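Local coordinates for protein glycerol trinitrate reductase (Agrobacterium tumefaciens, PDB 5EPD) that probably works as an FMN-dependent oxidoreductase of the Old Yellow Enzyme family that reduces glycerol trinitrate, here in its FMN-free form, at residues I75-Q89 with Q120-P134. Sequence-based numbering, arbitrary orientation.
Sequences ISEATQISQQGQGYQ and QLWHVGRISHVNLQP
Thr-79 and Gln-80 pair in parallel with Leu-121 and Trp-122, joining neighbouring strands of the TIM barrel typical of Old Yellow Enzymes. The strands belong to one beta-alpha-beta unit, with helix 97-112 between them. Trp-122 N donates a hydrogen bond to Thr-79 O, and Ile-81 N donates one to Trp-122 O at 3.1 Å. Thr-79 and Leu-121 face one side of the sheet, Gln-80 and Trp-122 the other. Ile-81 CG2 meets Leu-121 CD2, and both side chains touch helix 171-187. The Trp-122 indole is a flat slab between two bumps. Ala-78 CB lies over one face, and Val-124 CG1 sits toward the rim of the opposite face. Tyr-88 meets the indole rim to rim, with CD1 3.4 Å from Trp-122 CH2 and the planes 12° apart. Its OH is hydrogen-bonded to Tyr-201 OH.

Beyond the strands the two loops interlock. Gly-85 CA sits over one face of the His-123 ring, 3.4 Å from its centroid, a CH-pi contact. With CG anti to the backbone N (chi1 -174°) and an extended chain, Gln-84 reaches the edge of that ring. His-123 NE2 donates in the ring plane to a lone pair of Gln-84 OE1 at 2.8 Å. Val-124 CG2 fits the bare backbone of Gly-87, 3.5 Å from its CA. Leu-132 fills the next hollow: CD1 rests on Gly-87 O and CD2 near Gln-89 CA. The bent Gln-133 chain (chi2 -70°) turns its amide inward, and NE2 donates to both Gln-84 O and Ser-128 OG. Ser-128 OG donates to a lone pair of Gln-86 O, 2.6 Å away.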
loop_
_atom_site.group_PDB
_atom_site.type_symbol
_atom_site.label_atom_id
_atom_site.label_comp_id
_atom_site.label_asym_id
_atom_site.label_seq_id
_atom_site.Cartn_x
_atom_site.Cartn_y
_atom_site.Cartn_z
ATOM N N ILE A 75 -6.739 -3.935 1.815
ATOM C CA ILE A 75 -5.926 -3.057 0.971
ATOM C C ILE A 75 -5.240 -3.954 -0.051
ATOM O O ILE A 75 -4.503 -4.888 0.310
ATOM C CB ILE A 75 -4.804 -2.288 1.718
ATOM C CG1 ILE A 75 -5.252 -1.759 3.083
ATOM C CG2 ILE A 75 -4.287 -1.164 0.821
ATOM C CD1 ILE A 75 -6.138 -0.544 2.982
ATOM N N SER A 76 -5.475 -3.689 -1.323
ATOM C CA SER A 76 -4.843 -4.492 -2.367
ATOM C C SER A 76 -3.341 -4.371 -2.289
ATOM O O SER A 76 -2.793 -3.418 -1.712
ATOM C CB SER A 76 -5.205 -3.994 -3.752
ATOM O OG SER A 76 -4.523 -2.763 -4.022
ATOM N N GLU A 77 -2.710 -5.354 -2.905
ATOM C CA GLU A 77 -1.325 -5.291 -3.296
ATOM C C GLU A 77 -1.035 -3.964 -3.964
ATOM O O GLU A 77 -1.881 -3.409 -4.696
ATOM C CB GLU A 77 -1.020 -6.418 -4.279
ATOM C CG GLU A 77 -1.929 -6.432 -5.523
ATOM C CD GLU A 77 -1.971 -7.806 -6.193
ATOM O OE1 GLU A 77 -2.970 -8.565 -6.043
ATOM O OE2 GLU A 77 -0.987 -8.123 -6.891
ATOM N N ALA A 78 0.158 -3.451 -3.696
ATOM C CA ALA A 78 0.648 -2.271 -4.403
ATOM C C ALA A 78 0.530 -2.485 -5.928
ATOM O O ALA A 78 0.925 -3.540 -6.452
ATOM C CB ALA A 78 2.091 -1.988 -4.018
ATOM N N THR A 79 -0.022 -1.470 -6.601
ATOM C CA THR A 79 -0.494 -1.558 -7.971
ATOM C C THR A 79 -0.018 -0.268 -8.718
ATOM O O THR A 79 -0.473 0.856 -8.427
ATOM C CB THR A 79 -2.036 -1.757 -7.975
ATOM O OG1 THR A 79 -2.362 -3.090 -7.541
ATOM C CG2 THR A 79 -2.668 -1.500 -9.376
ATOM N N GLN A 80 0.945 -0.444 -9.633
ATOM C CA GLN A 80 1.559 0.674 -10.389
ATOM C C GLN A 80 0.595 1.482 -11.267
ATOM O O GLN A 80 -0.279 0.936 -11.975
ATOM C CB GLN A 80 2.687 0.192 -11.279
ATOM C CG GLN A 80 2.239 -0.824 -12.324
ATOM C CD GLN A 80 2.643 -2.249 -11.980
ATOM O OE1 GLN A 80 2.787 -2.625 -10.809
ATOM N NE2 GLN A 80 2.819 -3.059 -13.011
ATOM N N ILE A 81 0.803 2.792 -11.213
ATOM C CA ILE A 81 0.016 3.761 -11.978
ATOM C C ILE A 81 0.524 3.943 -13.443
ATOM O O ILE A 81 -0.195 4.482 -14.299
ATOM C CB ILE A 81 0.004 5.099 -11.224
ATOM C CG1 ILE A 81 1.415 5.716 -11.150
ATOM C CG2 ILE A 81 -0.576 4.881 -9.830
ATOM C CD1 ILE A 81 1.456 7.100 -10.535
ATOM N N SER A 82 1.755 3.492 -13.702
ATOM C CA SER A 82 2.412 3.555 -15.011
ATOM C C SER A 82 3.469 2.471 -15.015
ATOM O O SER A 82 3.799 1.939 -13.959
ATOM C CB SER A 82 3.105 4.892 -15.162
ATOM O OG SER A 82 4.072 5.061 -14.137
ATOM N N GLN A 83 4.028 2.139 -16.171
ATOM C CA GLN A 83 5.125 1.149 -16.209
ATOM C C GLN A 83 6.423 1.735 -15.638
ATOM O O GLN A 83 7.298 1.001 -15.134
ATOM C CB GLN A 83 5.343 0.663 -17.633
ATOM C CG GLN A 83 6.284 -0.505 -17.785
ATOM C CD GLN A 83 6.598 -0.743 -19.251
ATOM O OE1 GLN A 83 5.748 -0.536 -20.103
ATOM N NE2 GLN A 83 7.826 -1.136 -19.554
ATOM N N GLN A 84 6.531 3.058 -15.721
ATOM C CA GLN A 84 7.620 3.792 -15.128
ATOM C C GLN A 84 7.652 3.495 -13.623
ATOM O O GLN A 84 8.718 3.244 -13.017
ATOM C CB GLN A 84 7.427 5.292 -15.370
ATOM C CG GLN A 84 8.613 6.133 -14.897
ATOM C CD GLN A 84 8.309 7.611 -14.843
ATOM O OE1 GLN A 84 7.600 8.095 -13.950
ATOM N NE2 GLN A 84 8.871 8.352 -15.790
ATOM N N GLY A 85 6.469 3.519 -13.023
ATOM C CA GLY A 85 6.319 3.199 -11.617
ATOM C C GLY A 85 6.322 1.725 -11.224
ATOM O O GLY A 85 6.029 1.440 -10.046
ATOM N N GLN A 86 6.611 0.797 -12.155
ATOM C CA GLN A 86 6.740 -0.634 -11.818
ATOM C C GLN A 86 8.161 -0.948 -11.361
ATOM O O GLN A 86 9.150 -0.504 -11.993
ATOM C CB GLN A 86 6.383 -1.542 -13.011
ATOM C CG GLN A 86 6.262 -3.040 -12.648
ATOM C CD GLN A 86 6.036 -3.980 -13.850
ATOM O OE1 GLN A 86 5.582 -3.562 -14.920
ATOM N NE2 GLN A 86 6.348 -5.262 -13.660
ATOM N N GLY A 87 8.272 -1.724 -10.282
ATOM C CA GLY A 87 9.592 -2.073 -9.690
ATOM C C GLY A 87 9.867 -3.542 -9.435
ATOM O O GLY A 87 10.999 -3.940 -9.223
ATOM N N TYR A 88 8.813 -4.336 -9.432
ATOM C CA TYR A 88 8.907 -5.800 -9.291
ATOM C C TYR A 88 8.143 -6.454 -10.442
ATOM O O TYR A 88 7.117 -5.902 -10.898
ATOM C CB TYR A 88 8.278 -6.232 -7.966
ATOM C CG TYR A 88 8.865 -5.538 -6.778
ATOM C CD1 TYR A 88 8.459 -4.277 -6.420
ATOM C CD2 TYR A 88 9.830 -6.162 -6.007
ATOM C CE1 TYR A 88 8.996 -3.648 -5.306
ATOM C CE2 TYR A 88 10.367 -5.563 -4.899
ATOM C CZ TYR A 88 9.950 -4.302 -4.550
ATOM O OH TYR A 88 10.525 -3.702 -3.442
ATOM N N GLN A 89 8.629 -7.603 -10.916
ATOM C CA GLN A 89 7.941 -8.305 -12.006
ATOM C C GLN A 89 6.508 -8.720 -11.635
ATOM O O GLN A 89 6.210 -9.064 -10.468
ATOM C CB GLN A 89 8.718 -9.541 -12.432
ATOM C CG GLN A 89 8.957 -10.586 -11.335
ATOM C CD GLN A 89 9.657 -11.831 -11.892
ATOM O OE1 GLN A 89 10.753 -11.759 -12.489
ATOM N NE2 GLN A 89 9.014 -12.988 -11.711
ATOM N N GLN A 120 -4.241 0.185 -3.558
ATOM C CA GLN A 120 -3.043 0.960 -3.200
ATOM C C GLN A 120 -2.250 1.381 -4.434
ATOM O O GLN A 120 -1.625 0.554 -5.096
ATOM C CB GLN A 120 -2.118 0.208 -2.225
ATOM C CG GLN A 120 -1.020 1.096 -1.641
ATOM C CD GLN A 120 0.031 0.342 -0.862
ATOM O OE1 GLN A 120 0.592 -0.619 -1.356
ATOM N NE2 GLN A 120 0.332 0.794 0.325
ATOM N N LEU A 121 -2.282 2.682 -4.706
ATOM C CA LEU A 121 -1.582 3.297 -5.838
ATOM C C LEU A 121 -0.066 3.446 -5.657
ATOM O O LEU A 121 0.410 4.098 -4.700
ATOM C CB LEU A 121 -2.131 4.699 -6.089
ATOM C CG LEU A 121 -3.618 4.751 -6.394
ATOM C CD1 LEU A 121 -4.074 6.202 -6.296
ATOM C CD2 LEU A 121 -3.911 4.142 -7.759
ATOM N N TRP A 122 0.671 2.928 -6.640
ATOM C CA TRP A 122 2.102 2.760 -6.542
ATOM C C TRP A 122 2.902 3.517 -7.604
ATOM O O TRP A 122 2.538 3.535 -8.787
ATOM C CB TRP A 122 2.370 1.278 -6.744
ATOM C CG TRP A 122 3.510 0.695 -6.020
ATOM C CD1 TRP A 122 4.305 1.280 -5.045
ATOM C CD2 TRP A 122 3.967 -0.649 -6.163
ATOM N NE1 TRP A 122 5.227 0.358 -4.581
ATOM C CE2 TRP A 122 5.030 -0.833 -5.243
ATOM C CE3 TRP A 122 3.547 -1.728 -6.941
ATOM C CZ2 TRP A 122 5.694 -2.054 -5.114
ATOM C CZ3 TRP A 122 4.201 -2.934 -6.816
ATOM C CH2 TRP A 122 5.263 -3.094 -5.909
ATOM N N HIS A 123 4.010 4.113 -7.171
ATOM C CA HIS A 123 5.140 4.454 -8.046
ATOM C C HIS A 123 6.410 4.121 -7.258
ATOM O O HIS A 123 6.750 4.809 -6.270
ATOM C CB HIS A 123 5.133 5.943 -8.437
ATOM C CG HIS A 123 5.939 6.258 -9.657
ATOM N ND1 HIS A 123 7.198 5.740 -9.882
ATOM C CD2 HIS A 123 5.671 7.055 -10.721
ATOM C CE1 HIS A 123 7.669 6.192 -11.030
ATOM N NE2 HIS A 123 6.766 7.002 -11.555
ATOM N N VAL A 124 7.125 3.094 -7.706
ATOM C CA VAL A 124 8.338 2.643 -6.996
ATOM C C VAL A 124 9.555 3.576 -7.002
ATOM O O VAL A 124 10.506 3.391 -6.228
ATOM C CB VAL A 124 8.815 1.261 -7.501
ATOM C CG1 VAL A 124 7.697 0.233 -7.302
ATOM C CG2 VAL A 124 9.326 1.329 -8.941
ATOM N N GLY A 125 9.555 4.558 -7.887
ATOM C CA GLY A 125 10.721 5.426 -8.032
ATOM C C GLY A 125 11.967 4.599 -8.319
ATOM O O GLY A 125 11.965 3.754 -9.224
ATOM N N ARG A 126 13.027 4.829 -7.545
ATOM C CA ARG A 126 14.327 4.191 -7.836
ATOM C C ARG A 126 14.404 2.691 -7.523
ATOM O O ARG A 126 15.406 2.030 -7.895
ATOM C CB ARG A 126 15.447 4.901 -7.089
ATOM C CG ARG A 126 15.427 4.672 -5.594
ATOM C CD ARG A 126 16.311 5.665 -4.883
ATOM N NE ARG A 126 16.313 5.390 -3.455
ATOM C CZ ARG A 126 17.267 5.752 -2.596
ATOM N NH1 ARG A 126 18.352 6.433 -2.976
ATOM N NH2 ARG A 126 17.113 5.440 -1.322
ATOM N N ILE A 127 13.367 2.161 -6.851
ATOM C CA ILE A 127 13.303 0.724 -6.537
ATOM C C ILE A 127 12.678 -0.009 -7.727
ATOM O O ILE A 127 11.520 -0.469 -7.678
ATOM C CB ILE A 127 12.558 0.463 -5.214
ATOM C CG1 ILE A 127 13.245 1.238 -4.084
ATOM C CG2 ILE A 127 12.589 -1.019 -4.849
ATOM C CD1 ILE A 127 12.562 1.073 -2.742
ATOM N N SER A 128 13.478 -0.090 -8.798
ATOM C CA SER A 128 13.113 -0.799 -10.028
ATOM C C SER A 128 14.370 -1.270 -10.758
ATOM O O SER A 128 15.494 -1.149 -10.249
ATOM C CB SER A 128 12.274 0.106 -10.943
ATOM O OG SER A 128 11.733 -0.625 -12.035
ATOM N N HIS A 129 14.179 -1.815 -11.948
ATOM C CA HIS A 129 15.294 -2.319 -12.745
ATOM C C HIS A 129 15.017 -1.943 -14.188
ATOM O O HIS A 129 13.862 -1.898 -14.611
ATOM C CB HIS A 129 15.406 -3.833 -12.576
ATOM C CG HIS A 129 16.679 -4.419 -13.107
ATOM N ND1 HIS A 129 16.835 -4.800 -14.422
ATOM C CD2 HIS A 129 17.844 -4.734 -12.490
ATOM C CE1 HIS A 129 18.044 -5.302 -14.600
ATOM N NE2 HIS A 129 18.676 -5.281 -13.441
ATOM N N VAL A 130 16.073 -1.647 -14.933
ATOM C CA VAL A 130 15.959 -1.286 -16.365
ATOM C C VAL A 130 15.086 -2.254 -17.153
ATOM O O VAL A 130 14.269 -1.849 -17.980
ATOM C CB VAL A 130 17.350 -1.096 -17.043
ATOM C CG1 VAL A 130 17.990 0.192 -16.572
ATOM C CG2 VAL A 130 18.298 -2.264 -16.760
ATOM N N ASN A 131 15.226 -3.530 -16.855
ATOM C CA ASN A 131 14.399 -4.567 -17.474
ATOM C C ASN A 131 12.874 -4.372 -17.341
ATOM O O ASN A 131 12.113 -4.888 -18.167
ATOM C CB ASN A 131 14.810 -5.973 -16.961
ATOM C CG ASN A 131 16.189 -6.403 -17.461
ATOM O OD1 ASN A 131 16.842 -5.682 -18.210
ATOM N ND2 ASN A 131 16.638 -7.573 -17.041
ATOM N N LEU A 132 12.409 -3.658 -16.320
ATOM C CA LEU A 132 10.974 -3.458 -16.174
ATOM C C LEU A 132 10.524 -2.131 -16.776
ATOM O O LEU A 132 9.328 -1.939 -17.016
ATOM C CB LEU A 132 10.554 -3.558 -14.692
ATOM C CG LEU A 132 10.901 -4.867 -13.969
ATOM C CD1 LEU A 132 10.836 -4.713 -12.460
ATOM C CD2 LEU A 132 9.969 -5.976 -14.415
ATOM N N GLN A 133 11.478 -1.224 -17.017
ATOM C CA GLN A 133 11.166 0.159 -17.398
ATOM C C GLN A 133 10.915 0.292 -18.894
ATOM O O GLN A 133 11.449 -0.504 -19.684
ATOM C CB GLN A 133 12.312 1.086 -17.016
ATOM C CG GLN A 133 12.489 1.309 -15.519
ATOM C CD GLN A 133 11.376 2.132 -14.925
ATOM O OE1 GLN A 133 10.916 3.104 -15.528
ATOM N NE2 GLN A 133 10.906 1.729 -13.744
ATOM N N PRO A 134 10.117 1.311 -19.297
ATOM C CA PRO A 134 9.907 1.562 -20.729
ATOM C C PRO A 134 11.220 1.806 -21.480
ATOM O O PRO A 134 12.057 2.622 -21.065
ATOM C CB PRO A 134 9.024 2.814 -20.757
ATOM C CG PRO A 134 8.417 2.904 -19.398
ATOM C CD PRO A 134 9.401 2.286 -18.455
HETATM O O HOH W 1 11.153 4.357 -11.604
HETATM O O HOH W 2 7.757 -3.932 -16.825
#